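Local coordinates for core protein VP4 (Bluetongue virus, PDB 2JHP) that caps viral messenger RNA as a multifunctional enzyme of the inner capsid, with two binding pockets each for guanine and S-adenosyl-L-homocysteine, at residues E3-L8 / T46-Y51; L219-D224 / I236-M241; V456-S461 / T566-W571. All coordinates share one frame; numbering follows the deposited sequence.

How the contacts relate
Contacts 1 and 2 each join two neighbouring parallel strands, whereas contact 3 joins two helix ends. Contact 1 lies in the five-stranded sheet near the N terminus and contact 2 at the edge of a seven-stranded sheet; contact 3 borders the last strand of a second sheet with the same strand order. Contacts 1 and 3 are largely buried, their centres 26 Å apart. Contact 2 is only partly buried and lies across the centre of the chain from both, about 60 Å away between centres. An aspartate accepts backbone N-H groups in all three; only in contact 2 does it also hold the ribose of a ligand, beside a cluster of aromatic rings.

Contact 1: residues E3-L8 / T46-Y51; sequences EPHAVL and TDVYAY
Leu8 and Tyr49 face each other at the well-packed end of this contact, where strands 7-10 and 48-51 run parallel. The leucine CB lies 3.9 Å from Tyr49 CD1, and CD1 of Leu8 reaches back loosely to Asp47 CB, just before the strand, so the side chain spans Asp47 and Tyr49. The tyrosine ring turns its edge to the carbonyl oxygen of Leu8, while its hydroxyl is held beyond the pair by Glu103 of helix 99-112. Two backbone bonds close this end: Leu8 N gives to Val48 O at 2.6 Å, and Leu8 O accepts from Ala50 N at 2.9 Å. On the other face of the sheet, with CG1 opposite the backbone N (chi1 176°), Val7 sets this methyl 3.7 Å from Ala50 CB.

Toward Thr46 the pairing slackens. The bond from Val48 N to Ala6 O is weak at 3.3 Å, and the next rung is made by a side chain: Asp47 OD1 accepts from Ala6 N at 2.6 Å, approached on its anti side and 31° out of the carboxylate plane. The other carboxylate oxygen forms a salt bridge with Arg110, so both ends of the group are held. His5 leans over the carbonyl of Thr46, its CB 3.3 Å from Thr46 O, and its NE2 is bonded to Asn41; Thr46 itself is exposed to solvent. Two adjacent parallel strands, the first central and the second beside it, belong to a five-stranded alpha/beta sheet of order 2-3-1-4-5, the arrangement also found in nucleoside monophosphate kinases.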
loop_
_atom_site.group_PDB
_atom_site.type_symbol
_atom_site.label_atom_id
_atom_site.label_comp_id
_atom_site.label_asym_id
_atom_site.label_seq_id
_atom_site.Cartn_x
_atom_site.Cartn_y
_atom_site.Cartn_z
ATOM N N GLU A 3 17.388 9.494 -12.265
ATOM C CA GLU A 3 17.512 9.730 -13.686
ATOM C C GLU A 3 16.264 9.222 -14.443
ATOM O O GLU A 3 15.978 9.742 -15.529
ATOM C CB GLU A 3 18.784 9.037 -14.217
ATOM C CG GLU A 3 20.082 9.820 -14.034
ATOM C CD GLU A 3 20.606 10.432 -15.333
ATOM O OE1 GLU A 3 19.788 10.975 -16.111
ATOM O OE2 GLU A 3 21.844 10.373 -15.570
ATOM N N PRO A 4 15.525 8.231 -13.895
ATOM C CA PRO A 4 14.332 7.853 -14.645
ATOM C C PRO A 4 13.409 9.051 -14.815
ATOM O O PRO A 4 13.279 9.870 -13.901
ATOM C CB PRO A 4 13.665 6.769 -13.777
ATOM C CG PRO A 4 14.787 6.257 -12.899
ATOM C CD PRO A 4 15.675 7.442 -12.663
ATOM N N HIS A 5 12.812 9.157 -15.998
ATOM C CA HIS A 5 11.945 10.272 -16.325
ATOM C C HIS A 5 10.664 9.768 -16.996
ATOM O O HIS A 5 10.667 8.739 -17.662
ATOM C CB HIS A 5 12.671 11.259 -17.234
ATOM C CG HIS A 5 12.934 10.730 -18.611
ATOM N ND1 HIS A 5 14.164 10.233 -18.994
ATOM C CD2 HIS A 5 12.119 10.588 -19.688
ATOM C CE1 HIS A 5 14.101 9.832 -20.253
ATOM N NE2 HIS A 5 12.872 10.033 -20.695
ATOM N N ALA A 6 9.577 10.503 -16.800
ATOM C CA ALA A 6 8.328 10.246 -17.493
ATOM C C ALA A 6 8.324 11.022 -18.801
ATOM O O ALA A 6 8.878 12.132 -18.876
ATOM C CB ALA A 6 7.156 10.668 -16.625
ATOM N N VAL A 7 7.737 10.445 -19.830
ATOM C CA VAL A 7 7.472 11.203 -21.017
ATOM C C VAL A 7 6.053 11.765 -20.858
ATOM O O VAL A 7 5.059 11.028 -20.892
ATOM C CB VAL A 7 7.617 10.335 -22.307
ATOM C CG1 VAL A 7 7.242 11.128 -23.555
ATOM C CG2 VAL A 7 9.039 9.799 -22.431
ATOM N N LEU A 8 5.972 13.075 -20.637
ATOM C CA LEU A 8 4.709 13.731 -20.403
ATOM C C LEU A 8 4.096 14.051 -21.749
ATOM O O LEU A 8 4.339 15.113 -22.342
ATOM C CB LEU A 8 4.893 14.981 -19.542
ATOM C CG LEU A 8 5.622 14.847 -18.203
ATOM C CD1 LEU A 8 5.772 16.222 -17.501
ATOM C CD2 LEU A 8 4.924 13.841 -17.290
ATOM N N THR A 46 15.630 14.697 -17.831
ATOM C CA THR A 46 14.547 15.122 -16.933
ATOM C C THR A 46 13.242 14.653 -17.547
ATOM O O THR A 46 13.251 14.135 -18.662
ATOM C CB THR A 46 14.460 16.669 -16.806
ATOM O OG1 THR A 46 14.104 17.230 -18.074
ATOM C CG2 THR A 46 15.768 17.266 -16.365
ATOM N N ASP A 47 12.124 14.849 -16.846
ATOM C CA ASP A 47 10.813 14.714 -17.482
ATOM C C ASP A 47 10.761 15.612 -18.713
ATOM O O ASP A 47 11.394 16.677 -18.745
ATOM C CB ASP A 47 9.663 15.036 -16.521
ATOM C CG ASP A 47 9.514 13.993 -15.410
ATOM O OD1 ASP A 47 9.935 12.829 -15.604
ATOM O OD2 ASP A 47 8.976 14.336 -14.335
ATOM N N VAL A 48 10.038 15.149 -19.731
ATOM C CA VAL A 48 9.972 15.809 -21.032
ATOM C C VAL A 48 8.566 15.800 -21.565
ATOM O O VAL A 48 7.806 14.854 -21.338
ATOM C CB VAL A 48 10.853 15.117 -22.099
ATOM C CG1 VAL A 48 12.250 15.610 -22.006
ATOM C CG2 VAL A 48 10.801 13.590 -21.969
ATOM N N TYR A 49 8.232 16.855 -22.296
ATOM C CA TYR A 49 6.937 16.921 -22.939
ATOM C C TYR A 49 7.022 16.310 -24.318
ATOM O O TYR A 49 8.056 16.397 -24.980
ATOM C CB TYR A 49 6.470 18.360 -23.047
ATOM C CG TYR A 49 6.043 18.972 -21.745
ATOM C CD1 TYR A 49 4.898 18.529 -21.080
ATOM C CD2 TYR A 49 6.766 20.021 -21.188
ATOM C CE1 TYR A 49 4.492 19.113 -19.875
ATOM C CE2 TYR A 49 6.372 20.609 -19.982
ATOM C CZ TYR A 49 5.239 20.151 -19.339
ATOM O OH TYR A 49 4.869 20.733 -18.159
ATOM N N ALA A 50 5.925 15.698 -24.745
ATOM C CA ALA A 50 5.831 15.132 -26.082
ATOM C C ALA A 50 4.448 15.340 -26.690
ATOM O O ALA A 50 3.432 15.230 -26.002
ATOM C CB ALA A 50 6.177 13.649 -26.046
ATOM N N TYR A 51 4.429 15.634 -27.987
ATOM C CA TYR A 51 3.197 15.734 -28.778
ATOM C C TYR A 51 3.404 15.169 -30.186
ATOM O O TYR A 51 4.540 15.038 -30.649
ATOM C CB TYR A 51 2.719 17.190 -28.865
ATOM C CG TYR A 51 3.660 18.125 -29.604
ATOM C CD1 TYR A 51 3.711 18.141 -30.999
ATOM C CD2 TYR A 51 4.489 19.009 -28.907
ATOM C CE1 TYR A 51 4.568 19.003 -31.684
ATOM C CE2 TYR A 51 5.350 19.879 -29.584
ATOM C CZ TYR A 51 5.385 19.868 -30.972
ATOM O OH TYR A 51 6.234 20.718 -31.649
#

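Contact 2: residues L219-D224 / I236-M241; sequences LWHVYD and IVHNIM. With SAH (S-adenosyl-L-homocysteine), chain C.
The edge of a Rossmann-like methyltransferase sheet places Asp224 and Met241 in an S-adenosyl-L-homocysteine pocket; this edge is built by parallel pairing of His221, Val222 and Tyr223 with Ile236, Val237 and His238. Successive backbone bonds tie the strands, the last from Asp224 N to His238 O at 2.7 Å; beyond it Asn239 ND2 reaches Asp224 O. Three rings line one face. Tyr223 and His238 both hold CG anti to the carbonyl carbon (chi1 -51° in each), which lays their rings side by side in an offset stack, centroids 4.6 Å apart and planes at 24°. His238 NE2 is hydrogen-bonded to His221 ND1 at 3.0 Å, the rings meeting rim to rim. His194 stacks on His221 and His251 on His238; His194 also hydrogen-bonds the Tyr223 hydroxyl. Val222 and Val237 touch on the other face, CG2 to CG2. Asp224 OD1 accepts from the ligand O2' at 2.7 Å and OD2 from O3' at 3.1 Å, while Met241 CE covers one face of the adenine, 3.5 Å from C5. Each oxygen also accepts a backbone N-H (OD1 from Ile226, OD2 from Gly199), fixing the carboxylate's rotation, and the histidine bond requires that just one of its nitrogens carries the proton.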
loop_
_atom_site.group_PDB
_atom_site.type_symbol
_atom_site.label_atom_id
_atom_site.label_comp_id
_atom_site.label_asym_id
_atom_site.label_seq_id
_atom_site.Cartn_x
_atom_site.Cartn_y
_atom_site.Cartn_z
ATOM N N LEU A 219 -23.531 -9.733 11.214
ATOM C CA LEU A 219 -24.852 -9.950 11.784
ATOM C C LEU A 219 -25.054 -9.060 13.021
ATOM O O LEU A 219 -24.333 -9.171 14.013
ATOM C CB LEU A 219 -25.103 -11.429 12.099
ATOM C CG LEU A 219 -26.484 -11.749 12.685
ATOM C CD1 LEU A 219 -27.606 -11.268 11.761
ATOM C CD2 LEU A 219 -26.638 -13.243 13.012
ATOM N N TRP A 220 -26.045 -8.179 12.932
ATOM C CA TRP A 220 -26.267 -7.132 13.920
ATOM C C TRP A 220 -27.434 -7.443 14.853
ATOM O O TRP A 220 -28.588 -7.363 14.447
ATOM C CB TRP A 220 -26.569 -5.823 13.194
ATOM C CG TRP A 220 -25.470 -5.333 12.334
ATOM C CD1 TRP A 220 -25.301 -5.564 10.997
ATOM C CD2 TRP A 220 -24.377 -4.514 12.745
ATOM N NE1 TRP A 220 -24.162 -4.936 10.552
ATOM C CE2 TRP A 220 -23.574 -4.285 11.607
ATOM C CE3 TRP A 220 -23.990 -3.961 13.970
ATOM C CZ2 TRP A 220 -22.407 -3.521 11.655
ATOM C CZ3 TRP A 220 -22.821 -3.193 14.018
ATOM C CH2 TRP A 220 -22.049 -2.980 12.858
ATOM N N HIS A 221 -27.137 -7.801 16.096
ATOM C CA HIS A 221 -28.171 -7.919 17.120
ATOM C C HIS A 221 -28.225 -6.597 17.862
ATOM O O HIS A 221 -27.285 -6.235 18.564
ATOM C CB HIS A 221 -27.855 -9.053 18.089
ATOM C CG HIS A 221 -28.200 -10.413 17.568
ATOM N ND1 HIS A 221 -29.499 -10.864 17.475
ATOM C CD2 HIS A 221 -27.415 -11.428 17.136
ATOM C CE1 HIS A 221 -29.501 -12.096 16.995
ATOM N NE2 HIS A 221 -28.250 -12.462 16.782
ATOM N N VAL A 222 -29.314 -5.863 17.690
ATOM C CA VAL A 222 -29.409 -4.510 18.241
ATOM C C VAL A 222 -30.475 -4.424 19.336
ATOM O O VAL A 222 -31.615 -4.849 19.134
ATOM C CB VAL A 222 -29.631 -3.428 17.136
ATOM C CG1 VAL A 222 -28.479 -3.442 16.127
ATOM C CG2 VAL A 222 -30.957 -3.617 16.431
ATOM N N TYR A 223 -30.093 -3.884 20.491
ATOM C CA TYR A 223 -30.945 -3.902 21.682
ATOM C C TYR A 223 -31.281 -2.493 22.157
ATOM O O TYR A 223 -30.380 -1.693 22.429
ATOM C CB TYR A 223 -30.261 -4.644 22.832
ATOM C CG TYR A 223 -29.720 -6.026 22.530
ATOM C CD1 TYR A 223 -28.532 -6.195 21.813
ATOM C CD2 TYR A 223 -30.367 -7.167 23.011
ATOM C CE1 TYR A 223 -28.017 -7.465 21.559
ATOM C CE2 TYR A 223 -29.859 -8.445 22.765
ATOM C CZ TYR A 223 -28.684 -8.583 22.040
ATOM O OH TYR A 223 -28.179 -9.833 21.794
ATOM N N ASP A 224 -32.578 -2.201 22.256
ATOM C CA ASP A 224 -33.073 -0.932 22.812
ATOM C C ASP A 224 -34.595 -0.921 22.846
ATOM O O ASP A 224 -35.241 -1.139 21.825
ATOM C CB ASP A 224 -32.572 0.273 22.002
ATOM C CG ASP A 224 -32.650 1.565 22.773
ATOM O OD1 ASP A 224 -33.740 1.935 23.245
ATOM O OD2 ASP A 224 -31.606 2.223 22.901
ATOM N N ILE A 236 -31.146 -7.843 13.421
ATOM C CA ILE A 236 -32.117 -8.461 14.303
ATOM C C ILE A 236 -32.348 -7.516 15.488
ATOM O O ILE A 236 -31.429 -7.223 16.261
ATOM C CB ILE A 236 -31.656 -9.879 14.717
ATOM C CG1 ILE A 236 -31.673 -10.796 13.492
ATOM C CG2 ILE A 236 -32.543 -10.451 15.809
ATOM C CD1 ILE A 236 -30.844 -12.048 13.643
ATOM N N VAL A 237 -33.585 -7.040 15.605
ATOM C CA VAL A 237 -33.921 -5.934 16.495
ATOM C C VAL A 237 -34.581 -6.417 17.780
ATOM O O VAL A 237 -35.553 -7.174 17.754
ATOM C CB VAL A 237 -34.799 -4.885 15.754
ATOM C CG1 VAL A 237 -35.292 -3.779 16.692
ATOM C CG2 VAL A 237 -34.022 -4.294 14.583
ATOM N N HIS A 238 -34.024 -5.975 18.904
ATOM C CA HIS A 238 -34.542 -6.324 20.218
ATOM C C HIS A 238 -34.962 -5.065 20.969
ATOM O O HIS A 238 -34.160 -4.146 21.150
ATOM C CB HIS A 238 -33.498 -7.101 21.025
ATOM C CG HIS A 238 -32.912 -8.267 20.291
ATOM N ND1 HIS A 238 -33.590 -9.456 20.119
ATOM C CD2 HIS A 238 -31.714 -8.426 19.680
ATOM C CE1 HIS A 238 -32.837 -10.297 19.433
ATOM N NE2 HIS A 238 -31.692 -9.696 19.155
ATOM N N ASN A 239 -36.226 -5.029 21.389
ATOM C CA ASN A 239 -36.748 -3.921 22.187
ATOM C C ASN A 239 -36.686 -4.249 23.673
ATOM O O ASN A 239 -37.560 -3.877 24.455
ATOM C CB ASN A 239 -38.166 -3.566 21.749
ATOM C CG ASN A 239 -38.251 -3.253 20.268
ATOM O OD1 ASN A 239 -39.158 -3.726 19.571
ATOM N ND2 ASN A 239 -37.298 -2.463 19.772
ATOM N N ILE A 240 -35.616 -4.942 24.037
ATOM C CA ILE A 240 -35.387 -5.443 25.375
ATOM C C ILE A 240 -34.456 -4.485 26.104
ATOM O O ILE A 240 -33.545 -3.912 25.506
ATOM C CB ILE A 240 -34.799 -6.892 25.296
ATOM C CG1 ILE A 240 -35.929 -7.923 25.163
ATOM C CG2 ILE A 240 -33.908 -7.239 26.486
ATOM C CD1 ILE A 240 -36.324 -8.250 23.717
ATOM N N MET A 241 -34.709 -4.292 27.392
ATOM C CA MET A 241 -33.766 -3.595 28.252
ATOM C C MET A 241 -32.840 -4.604 28.940
ATOM O O MET A 241 -33.291 -5.548 29.589
ATOM C CB MET A 241 -34.499 -2.721 29.269
ATOM C CG MET A 241 -33.564 -1.922 30.141
ATOM S SD MET A 241 -34.194 -0.306 30.585
ATOM C CE MET A 241 -34.217 0.547 29.013
HETATM N N SAH C . -26.304 4.386 20.161
HETATM C CA SAH C . -27.285 5.512 20.048
HETATM C CB SAH C . -27.106 6.555 21.154
HETATM C CG SAH C . -27.333 6.007 22.560
HETATM S SD SAH C . -28.840 6.681 23.289
HETATM C C SAH C . -27.198 6.158 18.670
HETATM O O SAH C . -26.164 6.098 18.002
HETATM O OXT SAH C . -28.169 6.745 18.190
HETATM C "C5'" SAH C . -28.816 5.560 24.702
HETATM C "C4'" SAH C . -29.939 4.549 24.558
HETATM O "O4'" SAH C . -29.786 3.502 25.480
HETATM C "C3'" SAH C . -31.314 5.137 24.823
HETATM O "O3'" SAH C . -31.964 5.267 23.585
HETATM C "C2'" SAH C . -32.015 4.129 25.721
HETATM O "O2'" SAH C . -33.242 3.716 25.168
HETATM C "C1'" SAH C . -31.063 2.953 25.714
HETATM N N9 SAH C . -31.005 2.143 26.940
HETATM C C8 SAH C . -31.067 2.551 28.247
HETATM N N7 SAH C . -30.935 1.458 29.035
HETATM C C5 SAH C . -30.777 0.369 28.253
HETATM C C6 SAH C . -30.600 -0.983 28.531
HETATM N N6 SAH C . -30.560 -1.409 29.789
HETATM N N1 SAH C . -30.469 -1.883 27.488
HETATM C C2 SAH C . -30.511 -1.446 26.183
HETATM N N3 SAH C . -30.682 -0.100 25.917
HETATM C C4 SAH C . -30.816 0.788 26.933
#

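Contact 3: residues V456-S461 / T566-W571; sequences VMLNGS and TDLFWW
Ser461 and Asp567 carry the polar part of the contact. Ser461, the first residue beyond helix 453-460, sends its hydroxyl across to the start of helix 568-576; the oxygen lies opposite its backbone N (chi1 179°) and gives a bond to Asp567 OD1 at 2.7 Å, meeting the carboxylate from above its plane. The same oxygen accepts from Phe569 N at 3.1 Å, and thus serves as donor and acceptor between a side chain and a first-turn amide. Phe569 CB is packed tightly against the same oxygen, 3.1 Å from Ser461 OG.

Asp567 is the N-cap of its helix: OD2 accepts from Trp570 N at 3.1 Å. OD2 also forms a salt bridge with Arg466 and OD1 accepts from Ile467 N, both on strand 466-469, an edge strand of a Rossmann-like methyltransferase sheet, so one acid ties two helix ends to that strand.

Apolar packing fills the other side. Met457, bent at its thioether, brings CE within 3.7 Å of Leu568 CD2, the two side chains crossing at about a right angle, and its CG rests 3.3 Å from Thr566 O. The second leucine branch, CD1, meets Leu458 CD2 at 3.6 Å, so Leu568 is gripped at both methyls by consecutive residues of helix 453-460. Trp637 of helix 635-641 packs against Ser461, Leu568 and Phe569, and Leu555 and Leu559 of helix 551-561 adjoin Leu568 and Met457, respectively.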
loop_
_atom_site.group_PDB
_atom_site.type_symbol
_atom_site.label_atom_id
_atom_site.label_comp_id
_atom_site.label_asym_id
_atom_site.label_seq_id
_atom_site.Cartn_x
_atom_site.Cartn_y
_atom_site.Cartn_z
ATOM N N VAL A 456 21.066 -4.333 -5.592
ATOM C CA VAL A 456 19.750 -4.958 -5.630
ATOM C C VAL A 456 19.750 -6.035 -6.700
ATOM O O VAL A 456 19.458 -7.194 -6.409
ATOM C CB VAL A 456 18.613 -3.923 -5.924
ATOM C CG1 VAL A 456 17.268 -4.615 -6.004
ATOM C CG2 VAL A 456 18.576 -2.837 -4.876
ATOM N N MET A 457 20.086 -5.642 -7.930
ATOM C CA MET A 457 20.233 -6.558 -9.057
ATOM C C MET A 457 21.079 -7.795 -8.742
ATOM O O MET A 457 20.686 -8.931 -9.043
ATOM C CB MET A 457 20.864 -5.829 -10.233
ATOM C CG MET A 457 19.895 -5.035 -11.064
ATOM S SD MET A 457 20.707 -4.252 -12.459
ATOM C CE MET A 457 21.102 -5.648 -13.495
ATOM N N LEU A 458 22.236 -7.570 -8.133
ATOM C CA LEU A 458 23.186 -8.643 -7.863
ATOM C C LEU A 458 22.767 -9.582 -6.720
ATOM O O LEU A 458 23.132 -10.757 -6.714
ATOM C CB LEU A 458 24.599 -8.075 -7.655
ATOM C CG LEU A 458 25.186 -7.410 -8.911
ATOM C CD1 LEU A 458 26.271 -6.399 -8.606
ATOM C CD2 LEU A 458 25.706 -8.457 -9.870
ATOM N N ASN A 459 21.998 -9.065 -5.766
ATOM C CA ASN A 459 21.556 -9.843 -4.611
ATOM C C ASN A 459 20.165 -10.410 -4.776
ATOM O O ASN A 459 19.877 -11.497 -4.291
ATOM C CB ASN A 459 21.554 -8.976 -3.356
ATOM C CG ASN A 459 22.937 -8.551 -2.931
ATOM O OD1 ASN A 459 23.936 -8.908 -3.555
ATOM N ND2 ASN A 459 23.001 -7.776 -1.852
ATOM N N GLY A 460 19.303 -9.651 -5.443
ATOM C CA GLY A 460 17.874 -9.942 -5.515
ATOM C C GLY A 460 17.477 -11.091 -6.419
ATOM O O GLY A 460 16.513 -11.793 -6.127
ATOM N N SER A 461 18.215 -11.282 -7.510
ATOM C CA SER A 461 17.823 -12.223 -8.553
ATOM C C SER A 461 18.157 -13.678 -8.241
ATOM O O SER A 461 19.326 -14.036 -8.057
ATOM C CB SER A 461 18.437 -11.830 -9.890
ATOM O OG SER A 461 18.085 -12.750 -10.910
ATOM N N THR A 566 17.096 -4.421 -13.475
ATOM C CA THR A 566 16.480 -5.509 -14.240
ATOM C C THR A 566 16.945 -6.869 -13.711
ATOM O O THR A 566 17.827 -6.925 -12.853
ATOM C CB THR A 566 16.750 -5.373 -15.753
ATOM O OG1 THR A 566 15.851 -6.220 -16.480
ATOM C CG2 THR A 566 18.211 -5.733 -16.093
ATOM N N ASP A 567 16.355 -7.953 -14.223
ATOM C CA ASP A 567 16.604 -9.307 -13.697
ATOM C C ASP A 567 17.771 -10.002 -14.402
ATOM O O ASP A 567 17.662 -10.413 -15.559
ATOM C CB ASP A 567 15.321 -10.161 -13.722
ATOM C CG ASP A 567 15.465 -11.471 -12.933
ATOM O OD1 ASP A 567 15.854 -11.424 -11.751
ATOM O OD2 ASP A 567 15.174 -12.556 -13.482
ATOM N N LEU A 568 18.883 -10.131 -13.682
ATOM C CA LEU A 568 20.077 -10.806 -14.189
ATOM C C LEU A 568 19.821 -12.245 -14.615
ATOM O O LEU A 568 20.221 -12.653 -15.698
ATOM C CB LEU A 568 21.214 -10.758 -13.164
ATOM C CG LEU A 568 21.989 -9.439 -13.060
ATOM C CD1 LEU A 568 23.163 -9.612 -12.111
ATOM C CD2 LEU A 568 22.481 -8.966 -14.426
ATOM N N PHE A 569 19.152 -13.012 -13.763
ATOM C CA PHE A 569 18.936 -14.435 -14.038
ATOM C C PHE A 569 18.178 -14.640 -15.342
ATOM O O PHE A 569 18.605 -15.389 -16.201
ATOM C CB PHE A 569 18.174 -15.099 -12.896
ATOM C CG PHE A 569 18.719 -16.430 -12.517
ATOM C CD1 PHE A 569 19.201 -16.664 -11.232
ATOM C CD2 PHE A 569 18.780 -17.447 -13.449
ATOM C CE1 PHE A 569 19.727 -17.901 -10.886
ATOM C CE2 PHE A 569 19.292 -18.663 -13.113
ATOM C CZ PHE A 569 19.767 -18.905 -11.829
ATOM N N TRP A 570 17.043 -13.962 -15.476
ATOM C CA TRP A 570 16.235 -14.007 -16.691
ATOM C C TRP A 570 17.010 -13.439 -17.892
ATOM O O TRP A 570 16.977 -14.006 -18.989
ATOM C CB TRP A 570 14.934 -13.246 -16.425
ATOM C CG TRP A 570 14.032 -13.032 -17.577
ATOM C CD1 TRP A 570 14.129 -13.585 -18.822
ATOM C CD2 TRP A 570 12.844 -12.235 -17.580
ATOM N NE1 TRP A 570 13.082 -13.160 -19.609
ATOM C CE2 TRP A 570 12.280 -12.329 -18.868
ATOM C CE3 TRP A 570 12.197 -11.447 -16.609
ATOM C CZ2 TRP A 570 11.108 -11.659 -19.221
ATOM C CZ3 TRP A 570 11.034 -10.775 -16.964
ATOM C CH2 TRP A 570 10.499 -10.895 -18.257
ATOM N N TRP A 571 17.718 -12.336 -17.663
ATOM C CA TRP A 571 18.538 -11.701 -18.697
ATOM C C TRP A 571 19.648 -12.637 -19.202
ATOM O O TRP A 571 19.762 -12.861 -20.401
ATOM C CB TRP A 571 19.105 -10.369 -18.197
ATOM C CG TRP A 571 19.499 -9.440 -19.288
ATOM C CD1 TRP A 571 18.676 -8.623 -20.006
ATOM C CD2 TRP A 571 20.823 -9.216 -19.782
ATOM N NE1 TRP A 571 19.404 -7.903 -20.921
ATOM C CE2 TRP A 571 20.725 -8.253 -20.810
ATOM C CE3 TRP A 571 22.086 -9.747 -19.466
ATOM C CZ2 TRP A 571 21.839 -7.811 -21.526
ATOM C CZ3 TRP A 571 23.192 -9.301 -20.172
ATOM C CH2 TRP A 571 23.060 -8.347 -21.190
#